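Local coordinates for extracellular solute-binding protein family 1 (Arthrobacter chlorophenolicus, PDB 4R2F), which binds laminaribiose and probably serves as the extracellular solute-binding component of a bacterial sugar transporter, at residues H207-M212 / Q405-G410; F194-G197 / N203-N206; E239-L244 / G248-A253. All coordinates share one frame; numbering follows the deposited sequence.

Contact 1. Residues H207-M212 / Q405-G410; sequences HLMIMM and QTVLTG. With BGC (beta-D-glucopyranose), chain B.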
ATOM      1  N   HIS A 207       6.379  -4.824  -1.597  1.00 30.14           N
ATOM      2  CA  HIS A 207       5.867  -3.863  -2.539  1.00 32.53           C
ATOM      3  C   HIS A 207       6.946  -3.431  -3.503  1.00 22.34           C
ATOM      4  O   HIS A 207       6.670  -3.165  -4.670  1.00 30.63           O
ATOM      5  CB  HIS A 207       5.293  -2.660  -1.813  1.00 33.95           C
ATOM      6  CG  HIS A 207       4.140  -2.996  -0.920  1.00 21.94           C
ATOM      7  ND1 HIS A 207       3.598  -2.094  -0.031  1.00 27.34           N
ATOM      8  CD2 HIS A 207       3.409  -4.134  -0.797  1.00 30.72           C
ATOM      9  CE1 HIS A 207       2.590  -2.662   0.611  1.00 26.56           C
ATOM     10  NE2 HIS A 207       2.453  -3.899   0.158  1.00 28.08           N
ATOM     11  N   LEU A 208       8.171  -3.367  -2.993  1.00 29.66           N
ATOM     12  CA  LEU A 208       9.329  -3.089  -3.787  1.00 29.56           C
ATOM     13  C   LEU A 208       9.487  -4.146  -4.879  1.00 32.42           C
ATOM     14  O   LEU A 208       9.799  -3.806  -5.999  1.00 26.33           O
ATOM     15  CB  LEU A 208      10.583  -3.054  -2.908  1.00 31.89           C
ATOM     16  CG  LEU A 208      11.878  -2.682  -3.611  1.00 38.21           C
ATOM     17  CD1 LEU A 208      11.788  -1.352  -4.364  1.00 34.38           C
ATOM     18  CD2 LEU A 208      13.018  -2.667  -2.606  1.00 38.44           C
ATOM     19  N   MET A 209       9.288  -5.418  -4.549  1.00 32.05           N
ATOM     20  CA  MET A 209       9.499  -6.510  -5.539  1.00 32.66           C
ATOM     21  C   MET A 209       8.600  -6.224  -6.749  1.00 32.36           C
ATOM     22  O   MET A 209       9.070  -6.114  -7.901  1.00 30.32           O
ATOM     23  CB  MET A 209       9.187  -7.894  -4.941  1.00 33.58           C
ATOM     24  CG  MET A 209      10.092  -8.396  -3.800  1.00 39.60           C
ATOM     25  SD  MET A 209      11.864  -8.515  -4.132  1.00 25.17           S
ATOM     26  CE  MET A 209      12.452  -6.978  -3.450  1.00 33.81           C
ATOM     27  N   ILE A 210       7.326  -5.991  -6.457  1.00 31.51           N
ATOM     28  CA  ILE A 210       6.340  -5.769  -7.499  1.00 31.46           C
ATOM     29  C   ILE A 210       6.525  -4.413  -8.151  1.00 35.56           C
ATOM     30  O   ILE A 210       6.433  -4.319  -9.372  1.00 29.41           O
ATOM     31  CB  ILE A 210       4.885  -5.893  -6.996  1.00 27.23           C
ATOM     32  CG1 ILE A 210       4.669  -7.193  -6.227  1.00 33.45           C
ATOM     33  CG2 ILE A 210       3.905  -5.807  -8.178  1.00 41.09           C
ATOM     34  CD1 ILE A 210       4.883  -8.442  -7.038  1.00 36.26           C
ATOM     35  N   MET A 211       6.810  -3.366  -7.374  1.00 28.44           N
ATOM     36  CA  MET A 211       7.095  -2.049  -7.996  1.00 25.68           C
ATOM     37  C   MET A 211       8.204  -2.126  -9.024  1.00 39.44           C
ATOM     38  O   MET A 211       8.087  -1.499 -10.100  1.00 29.96           O
ATOM     39  CB  MET A 211       7.427  -0.924  -7.002  1.00 30.27           C
ATOM     40  CG  MET A 211       7.609   0.442  -7.708  1.00 29.62           C
ATOM     41  SD  MET A 211       9.312   0.705  -8.273  1.00 34.85           S
ATOM     42  CE  MET A 211       9.974   1.512  -6.809  1.00 51.52           C
ATOM     43  N   MET A 212       9.274  -2.877  -8.730  1.00 24.14           N
ATOM     44  CA  MET A 212      10.388  -2.890  -9.684  1.00 31.24           C
ATOM     45  C   MET A 212      10.050  -3.673 -10.947  1.00 25.58           C
ATOM     46  O   MET A 212      10.491  -3.292 -12.046  1.00 30.61           O
ATOM     47  CB  MET A 212      11.699  -3.377  -9.063  1.00 32.46           C
ATOM     48  CG  MET A 212      12.223  -2.448  -7.962  1.00 35.04           C
ATOM     49  SD  MET A 212      12.760  -0.813  -8.506  1.00 29.94           S
ATOM     50  CE  MET A 212      14.329  -1.316  -9.134  1.00 35.10           C
ATOM     51  N   GLN A 405      12.023 -12.211   0.823  1.00 34.30           N
ATOM     52  CA  GLN A 405      13.095 -12.455   1.761  1.00 28.84           C
ATOM     53  C   GLN A 405      14.252 -13.142   1.066  1.00 28.98           C
ATOM     54  O   GLN A 405      15.428 -12.860   1.337  1.00 36.39           O
ATOM     55  CB  GLN A 405      12.563 -13.220   2.962  1.00 30.13           C
ATOM     56  CG  GLN A 405      11.632 -12.345   3.801  1.00 30.77           C
ATOM     57  CD  GLN A 405      11.197 -12.950   5.123  1.00 33.06           C
ATOM     58  OE1 GLN A 405      11.088 -14.158   5.264  1.00 46.25           O
ATOM     59  NE2 GLN A 405      10.944 -12.096   6.108  1.00 48.91           N
ATOM     60  N   THR A 406      13.915 -14.004   0.121  1.00 31.75           N
ATOM     61  CA  THR A 406      14.913 -14.652  -0.725  1.00 29.67           C
ATOM     62  C   THR A 406      15.725 -13.659  -1.544  1.00 37.56           C
ATOM     63  O   THR A 406      16.960 -13.750  -1.612  1.00 34.83           O
ATOM     64  CB  THR A 406      14.215 -15.688  -1.641  1.00 33.50           C
ATOM     65  OG1 THR A 406      13.810 -16.809  -0.838  1.00 40.40           O
ATOM     66  CG2 THR A 406      15.101 -16.157  -2.759  1.00 31.52           C
ATOM     67  N   VAL A 407      15.050 -12.700  -2.166  1.00 27.73           N
ATOM     68  CA  VAL A 407      15.762 -11.724  -2.978  1.00 30.25           C
ATOM     69  C   VAL A 407      16.627 -10.810  -2.099  1.00 25.66           C
ATOM     70  O   VAL A 407      17.786 -10.514  -2.430  1.00 33.40           O
ATOM     71  CB  VAL A 407      14.781 -10.898  -3.828  1.00 32.47           C
ATOM     72  CG1 VAL A 407      15.497  -9.769  -4.539  1.00 31.74           C
ATOM     73  CG2 VAL A 407      14.071 -11.792  -4.837  1.00 36.17           C
ATOM     74  N   LEU A 408      16.060 -10.368  -0.982  1.00 30.99           N
ATOM     75  CA  LEU A 408      16.734  -9.391  -0.133  1.00 31.73           C
ATOM     76  C   LEU A 408      17.950  -9.992   0.609  1.00 36.37           C
ATOM     77  O   LEU A 408      18.775  -9.251   1.142  1.00 31.24           O
ATOM     78  CB  LEU A 408      15.739  -8.755   0.850  1.00 30.75           C
ATOM     79  CG  LEU A 408      14.730  -7.738   0.293  1.00 23.93           C
ATOM     80  CD1 LEU A 408      13.927  -7.119   1.412  1.00 40.38           C
ATOM     81  CD2 LEU A 408      15.388  -6.655  -0.560  1.00 35.92           C
ATOM     82  N   THR A 409      18.057 -11.326   0.630  1.00 37.48           N
ATOM     83  CA  THR A 409      19.272 -12.022   1.122  1.00 31.19           C
ATOM     84  C   THR A 409      20.170 -12.616   0.039  1.00 32.49           C
ATOM     85  O   THR A 409      21.174 -13.268   0.357  1.00 34.49           O
ATOM     86  CB  THR A 409      18.920 -13.161   2.092  1.00 30.50           C
ATOM     87  OG1 THR A 409      17.956 -14.035   1.491  1.00 33.83           O
ATOM     88  CG2 THR A 409      18.379 -12.611   3.389  1.00 39.26           C
ATOM     89  N   GLY A 410      19.817 -12.399  -1.231  1.00 41.80           N
ATOM     90  CA  GLY A 410      20.517 -12.995  -2.367  1.00 30.85           C
ATOM     91  C   GLY A 410      20.713 -14.505  -2.263  1.00 29.82           C
ATOM     92  O   GLY A 410      21.771 -15.049  -2.607  1.00 33.36           O
TER
HETATM   93  C2  BGC B   2      -1.433  -1.471   1.463  1.00 26.35           C
HETATM   94  C3  BGC B   2      -2.576  -2.483   1.367  1.00 29.82           C
HETATM   95  C4  BGC B   2      -2.012  -3.895   1.297  1.00 26.66           C
HETATM   96  C5  BGC B   2      -1.086  -4.148   2.480  1.00 26.83           C
HETATM   97  C6  BGC B   2      -0.396  -5.515   2.386  1.00 27.09           C
HETATM   98  C1  BGC B   2      -0.670  -1.820   2.730  1.00 24.00           C
HETATM   99  O2  BGC B   2      -1.929  -0.139   1.517  1.00 27.54           O
HETATM  100  O3  BGC B   2      -3.379  -2.220   0.217  1.00 24.55           O
HETATM  101  O4  BGC B   2      -3.072  -4.839   1.382  1.00 29.45           O
HETATM  102  O5  BGC B   2      -0.090  -3.123   2.559  1.00 23.42           O
HETATM  103  O6  BGC B   2       0.468  -5.617   1.233  1.00 26.87           O
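Segment 207-212 and segment 405-410 come nearest at Met209 and Val407, whose CA atoms are 8.5 Å apart where helix 204-215 passes the last turn of helix 398-408. That last turn closes in a Schellman motif, with Gly410 taking positive phi. The gap is bridged by the buried side chain of Met209, which bends at both chi2 and chi3 and points its thioether at the other helix. Met209 SD meets Val407 tip to tip, 3.8 Å from Val407 CB, and touches both methyls of that valine as well. The terminal methyl turns off to one side, where Met209 CE lies 4.1 Å from Leu408 CD2. Leu408 reaches this spot by the end of its side chain, with CG set beside its backbone N (chi1 -74°). Leu241 of helix 232-246 packs against both Met209 and Val407.

Two residues before Met209, the same helix faces the sugar. The edge of the His207 ring is turned to the chain B glucose, and His207 NE2 donates to O6 of that glucose at 2.8 Å in a nearly straight bond (172°). Arg156 NE bonds to His207 ND1, the other ring nitrogen. With NE2 giving its hydrogen, ND1 is the natural acceptor for the arginine, which would hold the imidazole in orientation. One helix therefore presents a polar edge to the laminaribiose, while between Met209 and Val407/Leu408 the contact is apolar: a thioether and its methyl against hydrocarbon.

Contact 2. Residues F194-G197 / N203-N206; sequences FATG and NIGN. With BGC (beta-D-glucopyranose), chain C; BGC (beta-D-glucopyranose), chain B.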
ATOM      1  N   PHE A 194      19.400   2.320  -0.834  1.00 33.94           N
ATOM      2  CA  PHE A 194      18.048   1.930  -1.180  1.00 30.37           C
ATOM      3  C   PHE A 194      17.424   1.229   0.021  1.00 26.37           C
ATOM      4  O   PHE A 194      17.523  -0.009   0.188  1.00 33.36           O
ATOM      5  CB  PHE A 194      18.049   1.050  -2.434  1.00 32.77           C
ATOM      6  CG  PHE A 194      16.757   1.061  -3.197  1.00 42.94           C
ATOM      7  CD1 PHE A 194      16.346   2.194  -3.875  1.00 37.42           C
ATOM      8  CD2 PHE A 194      15.987  -0.071  -3.286  1.00 75.64           C
ATOM      9  CE1 PHE A 194      15.168   2.206  -4.591  1.00 39.61           C
ATOM     10  CE2 PHE A 194      14.818  -0.070  -4.010  1.00101.70           C
ATOM     11  CZ  PHE A 194      14.400   1.074  -4.655  1.00 61.48           C
ATOM     12  N   ALA A 195      16.766   2.033   0.848  1.00 27.20           N
ATOM     13  CA  ALA A 195      16.249   1.584   2.114  1.00 28.87           C
ATOM     14  C   ALA A 195      14.953   0.861   1.872  1.00 32.09           C
ATOM     15  O   ALA A 195      14.075   1.350   1.146  1.00 31.47           O
ATOM     16  CB  ALA A 195      16.028   2.760   3.049  1.00 29.40           C
ATOM     17  N   THR A 196      14.850  -0.304   2.488  1.00 32.96           N
ATOM     18  CA  THR A 196      13.640  -1.110   2.447  1.00 27.33           C
ATOM     19  C   THR A 196      13.623  -2.013   3.691  1.00 38.19           C
ATOM     20  O   THR A 196      14.487  -1.898   4.547  1.00 33.58           O
ATOM     21  CB  THR A 196      13.528  -1.896   1.130  1.00 34.93           C
ATOM     22  OG1 THR A 196      12.189  -2.367   0.980  1.00 28.42           O
ATOM     23  CG2 THR A 196      14.481  -3.071   1.103  1.00 29.74           C
ATOM     24  N   GLY A 197      12.635  -2.890   3.792  1.00 25.16           N
ATOM     25  CA  GLY A 197      12.553  -3.793   4.899  1.00 32.02           C
ATOM     26  C   GLY A 197      11.503  -4.844   4.678  1.00 36.84           C
ATOM     27  O   GLY A 197      10.455  -4.553   4.112  1.00 28.46           O
ATOM     28  N   ASN A 203       5.552  -4.830   5.071  1.00 26.86           N
ATOM     29  CA  ASN A 203       5.224  -5.231   3.687  1.00 26.33           C
ATOM     30  C   ASN A 203       5.882  -4.394   2.582  1.00 29.48           C
ATOM     31  O   ASN A 203       5.682  -4.629   1.372  1.00 30.03           O
ATOM     32  CB  ASN A 203       3.695  -5.181   3.514  1.00 26.85           C
ATOM     33  CG  ASN A 203       2.984  -6.136   4.432  1.00 31.25           C
ATOM     34  OD1 ASN A 203       2.105  -5.762   5.210  1.00 38.90           O
ATOM     35  ND2 ASN A 203       3.374  -7.371   4.363  1.00 31.57           N
ATOM     36  N   ILE A 204       6.714  -3.443   2.973  1.00 30.70           N
ATOM     37  CA  ILE A 204       7.318  -2.545   1.993  1.00 22.41           C
ATOM     38  C   ILE A 204       8.251  -3.300   1.036  1.00 25.32           C
ATOM     39  O   ILE A 204       8.284  -3.008  -0.171  1.00 28.16           O
ATOM     40  CB  ILE A 204       8.033  -1.391   2.710  1.00 29.90           C
ATOM     41  CG1 ILE A 204       6.992  -0.498   3.411  1.00 37.89           C
ATOM     42  CG2 ILE A 204       8.933  -0.596   1.776  1.00 35.00           C
ATOM     43  CD1 ILE A 204       6.020   0.235   2.488  1.00 39.69           C
ATOM     44  N   GLY A 205       8.989  -4.273   1.563  1.00 27.37           N
ATOM     45  CA  GLY A 205       9.832  -5.135   0.736  1.00 25.76           C
ATOM     46  C   GLY A 205       9.034  -5.849  -0.330  1.00 23.92           C
ATOM     47  O   GLY A 205       9.456  -5.897  -1.496  1.00 29.99           O
ATOM     48  N   ASN A 206       7.896  -6.416   0.073  1.00 28.59           N
ATOM     49  CA  ASN A 206       6.957  -7.050  -0.868  1.00 27.60           C
ATOM     50  C   ASN A 206       6.622  -6.075  -1.977  1.00 43.02           C
ATOM     51  O   ASN A 206       6.595  -6.429  -3.153  1.00 27.77           O
ATOM     52  CB  ASN A 206       5.653  -7.428  -0.170  1.00 35.25           C
ATOM     53  CG  ASN A 206       5.781  -8.607   0.768  1.00 36.42           C
ATOM     54  OD1 ASN A 206       4.815  -8.969   1.428  1.00 41.27           O
ATOM     55  ND2 ASN A 206       6.934  -9.249   0.788  1.00 27.11           N
TER
HETATM   56  C2  BGC C   1       1.222   0.767   4.453  1.00 35.34           C
HETATM   57  C3  BGC C   1       0.746  -0.685   4.289  1.00 26.98           C
HETATM   58  C4  BGC C   1       1.843  -1.633   4.794  1.00 27.67           C
HETATM   59  C5  BGC C   1       2.275  -1.240   6.231  1.00 27.01           C
HETATM   60  C6  BGC C   1       3.319  -2.189   6.833  1.00 31.84           C
HETATM   61  C1  BGC C   1       1.701   1.007   5.896  1.00 35.84           C
HETATM   62  O1  BGC C   1       2.232   2.324   6.046  1.00 52.00           O
HETATM   63  O2  BGC C   1       0.156   1.664   4.097  1.00 31.26           O
HETATM   64  O3  BGC C   1       0.370  -0.885   2.901  1.00 26.46           O
HETATM   65  O4  BGC C   1       1.441  -3.008   4.820  1.00 30.95           O
HETATM   66  O5  BGC C   1       2.763   0.073   6.180  1.00 33.84           O
HETATM   67  O6  BGC C   1       4.444  -2.291   5.958  1.00 29.88           O
HETATM   68  C2  BGC B   2      -1.433  -1.471   1.463  1.00 26.35           C
HETATM   69  C3  BGC B   2      -2.576  -2.483   1.367  1.00 29.82           C
HETATM   70  C4  BGC B   2      -2.012  -3.895   1.297  1.00 26.66           C
HETATM   71  C5  BGC B   2      -1.086  -4.148   2.480  1.00 26.83           C
HETATM   72  C6  BGC B   2      -0.396  -5.515   2.386  1.00 27.09           C
HETATM   73  C1  BGC B   2      -0.670  -1.820   2.730  1.00 24.00           C
HETATM   74  O2  BGC B   2      -1.929  -0.139   1.517  1.00 27.54           O
HETATM   75  O3  BGC B   2      -3.379  -2.220   0.217  1.00 24.55           O
HETATM   76  O4  BGC B   2      -3.072  -4.839   1.382  1.00 29.45           O
HETATM   77  O5  BGC B   2      -0.090  -3.123   2.559  1.00 23.42           O
HETATM   78  O6  BGC B   2       0.468  -5.617   1.233  1.00 26.87           O
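With chi1 at -164°, the Thr196 hydroxyl swings opposite the backbone N and points at the start of helix 204-215; Ile204 answers with CG2, placed the same way, while its CG1 branch swings off toward the sugar. Thr196 OG1 thus rests 3.8 Å from Ile204 CG2 and 3.6 Å from Gly205 CA, contacts of packing only. Next to them the backbones join: Gly205 N donates to Gly197 O over 3.0 Å, a bent bond (135° at the hydrogen) that arrives 32° out of the carbonyl plane. The two backbones lie close here, Gly197 CA to Gly205 CA 5.2 Å. Gly197 N is buried with no partner in the model.

Asn203, just ahead of the helix, deals with the ligand. Asn203 N donates to O6 of the chain C glucose at 2.9 Å in a fairly straight bond, and Asn203 OD1 lies 2.9 Å from O4 of the same sugar. Asn202 OD1 takes the next amide, Ile204 N. One residue on from Gly205, Asn206 ND2 bonds to Thr404 OG1 of helix 398-408.

The three successive amides of Asn203, Ile204 and Gly205 thus go to a sugar hydroxyl, an asparagine side chain and a loop carbonyl, which ties the loop and the bound laminaribiose to the same helix start.

Contact 3. Residues E239-L244 / G248-A253; sequences EFLLEL and GVIDPA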
ATOM      1  N   GLU A 239      17.007  -9.460 -11.165  1.00 40.31           N
ATOM      2  CA  GLU A 239      18.462  -9.378 -11.308  1.00 46.28           C
ATOM      3  C   GLU A 239      19.004  -8.033 -10.822  1.00 40.97           C
ATOM      4  O   GLU A 239      20.078  -7.963 -10.251  1.00 38.30           O
ATOM      5  CB  GLU A 239      18.904  -9.609 -12.767  1.00 40.05           C
ATOM      6  CG  GLU A 239      18.805 -11.063 -13.219  1.00 46.10           C
ATOM      7  CD  GLU A 239      19.156 -11.287 -14.692  1.00 74.65           C
ATOM      8  OE1 GLU A 239      19.152 -10.329 -15.502  1.00 60.00           O
ATOM      9  OE2 GLU A 239      19.433 -12.450 -15.052  1.00 55.25           O
ATOM     10  N   PHE A 240      18.264  -6.959 -11.053  1.00 35.63           N
ATOM     11  CA  PHE A 240      18.724  -5.657 -10.627  1.00 39.86           C
ATOM     12  C   PHE A 240      18.696  -5.533  -9.095  1.00 27.80           C
ATOM     13  O   PHE A 240      19.647  -5.042  -8.492  1.00 35.52           O
ATOM     14  CB  PHE A 240      17.919  -4.561 -11.293  1.00 35.51           C
ATOM     15  CG  PHE A 240      18.345  -3.198 -10.891  1.00 32.66           C
ATOM     16  CD1 PHE A 240      19.592  -2.703 -11.276  1.00 37.57           C
ATOM     17  CD2 PHE A 240      17.518  -2.404 -10.111  1.00 39.09           C
ATOM     18  CE1 PHE A 240      20.004  -1.442 -10.891  1.00 45.17           C
ATOM     19  CE2 PHE A 240      17.925  -1.127  -9.739  1.00 41.25           C
ATOM     20  CZ  PHE A 240      19.168  -0.654 -10.117  1.00 35.03           C
ATOM     21  N   LEU A 241      17.619  -6.004  -8.489  1.00 33.61           N
ATOM     22  CA  LEU A 241      17.517  -6.035  -7.039  1.00 34.26           C
ATOM     23  C   LEU A 241      18.643  -6.866  -6.420  1.00 40.22           C
ATOM     24  O   LEU A 241      19.290  -6.435  -5.473  1.00 35.03           O
ATOM     25  CB  LEU A 241      16.152  -6.562  -6.622  1.00 29.59           C
ATOM     26  CG  LEU A 241      15.032  -5.539  -6.890  1.00 38.30           C
ATOM     27  CD1 LEU A 241      13.654  -6.170  -6.950  1.00 36.13           C
ATOM     28  CD2 LEU A 241      15.070  -4.426  -5.860  1.00 39.22           C
ATOM     29  N   LEU A 242      18.895  -8.042  -6.971  1.00 35.16           N
ATOM     30  CA  LEU A 242      20.028  -8.864  -6.513  1.00 30.43           C
ATOM     31  C   LEU A 242      21.369  -8.153  -6.619  1.00 30.23           C
ATOM     32  O   LEU A 242      22.222  -8.311  -5.747  1.00 37.11           O
ATOM     33  CB  LEU A 242      20.085 -10.164  -7.287  1.00 30.40           C
ATOM     34  CG  LEU A 242      18.946 -11.126  -6.995  1.00 31.84           C
ATOM     35  CD1 LEU A 242      18.932 -12.253  -8.041  1.00 43.29           C
ATOM     36  CD2 LEU A 242      19.079 -11.684  -5.586  1.00 38.14           C
ATOM     37  N   GLU A 243      21.536  -7.335  -7.655  1.00 30.82           N
ATOM     38  CA  GLU A 243      22.724  -6.548  -7.808  1.00 37.74           C
ATOM     39  C   GLU A 243      22.783  -5.440  -6.753  1.00 43.30           C
ATOM     40  O   GLU A 243      23.845  -5.142  -6.242  1.00 34.75           O
ATOM     41  CB  GLU A 243      22.759  -5.942  -9.200  1.00 39.48           C
ATOM     42  CG  GLU A 243      24.139  -5.557  -9.676  1.00 47.96           C
ATOM     43  CD  GLU A 243      24.106  -4.958 -11.070  1.00111.60           C
ATOM     44  OE1 GLU A 243      25.164  -4.504 -11.548  1.00 64.99           O
ATOM     45  OE2 GLU A 243      23.020  -4.926 -11.692  1.00 68.17           O
ATOM     46  N   LEU A 244      21.661  -4.794  -6.456  1.00 29.51           N
ATOM     47  CA  LEU A 244      21.643  -3.841  -5.348  1.00 36.56           C
ATOM     48  C   LEU A 244      22.020  -4.516  -4.011  1.00 32.72           C
ATOM     49  O   LEU A 244      22.774  -3.937  -3.208  1.00 31.96           O
ATOM     50  CB  LEU A 244      20.293  -3.171  -5.219  1.00 35.16           C
ATOM     51  CG  LEU A 244      19.844  -2.274  -6.356  1.00 40.16           C
ATOM     52  CD1 LEU A 244      18.521  -1.652  -5.966  1.00 39.89           C
ATOM     53  CD2 LEU A 244      20.874  -1.209  -6.668  1.00 41.02           C
ATOM     54  N   GLY A 248      25.667  -3.955  -1.720  1.00 33.33           N
ATOM     55  CA  GLY A 248      25.412  -3.319  -0.429  1.00 39.51           C
ATOM     56  C   GLY A 248      24.664  -2.001  -0.528  1.00 41.65           C
ATOM     57  O   GLY A 248      24.717  -1.201   0.378  1.00 34.47           O
ATOM     58  N   VAL A 249      24.002  -1.751  -1.649  1.00 30.63           N
ATOM     59  CA  VAL A 249      23.131  -0.564  -1.804  1.00 33.77           C
ATOM     60  C   VAL A 249      21.841  -0.789  -1.015  1.00 24.01           C
ATOM     61  O   VAL A 249      21.317   0.114  -0.351  1.00 32.83           O
ATOM     62  CB  VAL A 249      22.842  -0.308  -3.294  1.00 35.15           C
ATOM     63  CG1 VAL A 249      21.770   0.762  -3.495  1.00 38.71           C
ATOM     64  CG2 VAL A 249      24.145   0.067  -3.997  1.00 36.02           C
ATOM     65  N   ILE A 250      21.327  -2.007  -1.115  1.00 31.50           N
ATOM     66  CA  ILE A 250      20.373  -2.496  -0.145  1.00 31.61           C
ATOM     67  C   ILE A 250      21.184  -3.003   1.039  1.00 31.52           C
ATOM     68  O   ILE A 250      22.174  -3.725   0.868  1.00 34.42           O
ATOM     69  CB  ILE A 250      19.462  -3.591  -0.755  1.00 26.04           C
ATOM     70  CG1 ILE A 250      18.497  -2.937  -1.765  1.00 26.57           C
ATOM     71  CG2 ILE A 250      18.704  -4.328   0.328  1.00 37.11           C
ATOM     72  CD1 ILE A 250      17.608  -3.904  -2.540  1.00 35.68           C
ATOM     73  N   ASP A 251      20.738  -2.611   2.226  1.00 31.38           N
ATOM     74  CA  ASP A 251      21.374  -2.934   3.506  1.00 35.57           C
ATOM     75  C   ASP A 251      21.261  -4.440   3.677  1.00 32.30           C
ATOM     76  O   ASP A 251      20.173  -5.013   3.470  1.00 28.93           O
ATOM     77  CB  ASP A 251      20.611  -2.177   4.604  1.00 32.84           C
ATOM     78  CG  ASP A 251      21.155  -2.387   6.024  1.00 33.94           C
ATOM     79  OD1 ASP A 251      21.757  -3.426   6.378  1.00 29.67           O
ATOM     80  OD2 ASP A 251      20.898  -1.473   6.838  1.00 33.40           O
ATOM     81  N   PRO A 252      22.378  -5.111   4.018  1.00 35.50           N
ATOM     82  CA  PRO A 252      22.305  -6.562   4.139  1.00 36.94           C
ATOM     83  C   PRO A 252      21.325  -7.042   5.218  1.00 35.00           C
ATOM     84  O   PRO A 252      20.845  -8.182   5.135  1.00 34.15           O
ATOM     85  CB  PRO A 252      23.753  -6.962   4.491  1.00 34.80           C
ATOM     86  CG  PRO A 252      24.325  -5.741   5.121  1.00 38.96           C
ATOM     87  CD  PRO A 252      23.728  -4.608   4.328  1.00 40.34           C
ATOM     88  N   ALA A 253      21.013  -6.202   6.211  1.00 32.95           N
ATOM     89  CA  ALA A 253      19.997  -6.583   7.211  1.00 30.15           C
ATOM     90  C   ALA A 253      18.583  -6.125   6.846  1.00 33.13           C
ATOM     91  O   ALA A 253      17.679  -6.319   7.638  1.00 29.47           O
ATOM     92  CB  ALA A 253      20.353  -6.040   8.574  1.00 24.49           C
TER
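Leu244 O is gripped by two backbone amides of the chain that follows its helix. Val249 N donates at 3.0 Å to Leu244 O and lies in the carbonyl plane, although its hydrogen points well off line (132°). Ile250 N reaches Leu244 O at 3.2 Å by a straighter path (163°), coming from above that plane. Around this oxygen the side chains close up. The side chains of Leu244 and Val249 cross at a slant, Leu244 CD2 meeting Val249 CG1 at 3.8 Å, while Leu244 CB has Ile250 CD1 at 3.9 Å. One turn back, Leu241 adds the end of its side chain, Leu241 CD2 to the same Ile250 CD1 at 4.2 Å.

What folds the chain back is Gly248: with positive phi it ends helix 232-246 in a Schellman motif, putting Val249 and Ile250 beside the last turns. Phe194, from the loop ahead of helix 204-215, packs on Leu244, Val249 and Ile250 together. Within the helix, Leu244 CG sits over one face of the Phe240 ring toward its rim, and Trp176 stacks with that ring. Farther along, Asp251 makes an Asx turn, Asp251 OD1 taking Ala253 N at 2.9 Å, while its OD2 bonds to Tyr257 and Gln265.

A carbonyl in the last turn of the helix thus takes amides of the returning chain, and apolar side chains of Leu244, Val249 and Ile250 pack beside these bonds.

In the fold
All three contacts are buried, but they grade outward from the sugar. Contacts 1 and 2 share helix 204-215 and both touch the chain B glucose; contact 3 lies farthest from the centre of the chain, on helix 232-246, and has no sugar in it. Contact 1 joins segments distant in sequence through apolar side chains, whereas contacts 2 and 3 are local closures held by backbone bonds. Side chains knit them together: Leu208 packs on Phe194 and Thr196, Met212 CE lies 3.5 Å from Phe240 CD2, and Phe194 CB lies 3.9 Å from Val249 CG1. Apolar packing thus runs from contact to contact through Leu208, Phe194 and Phe240.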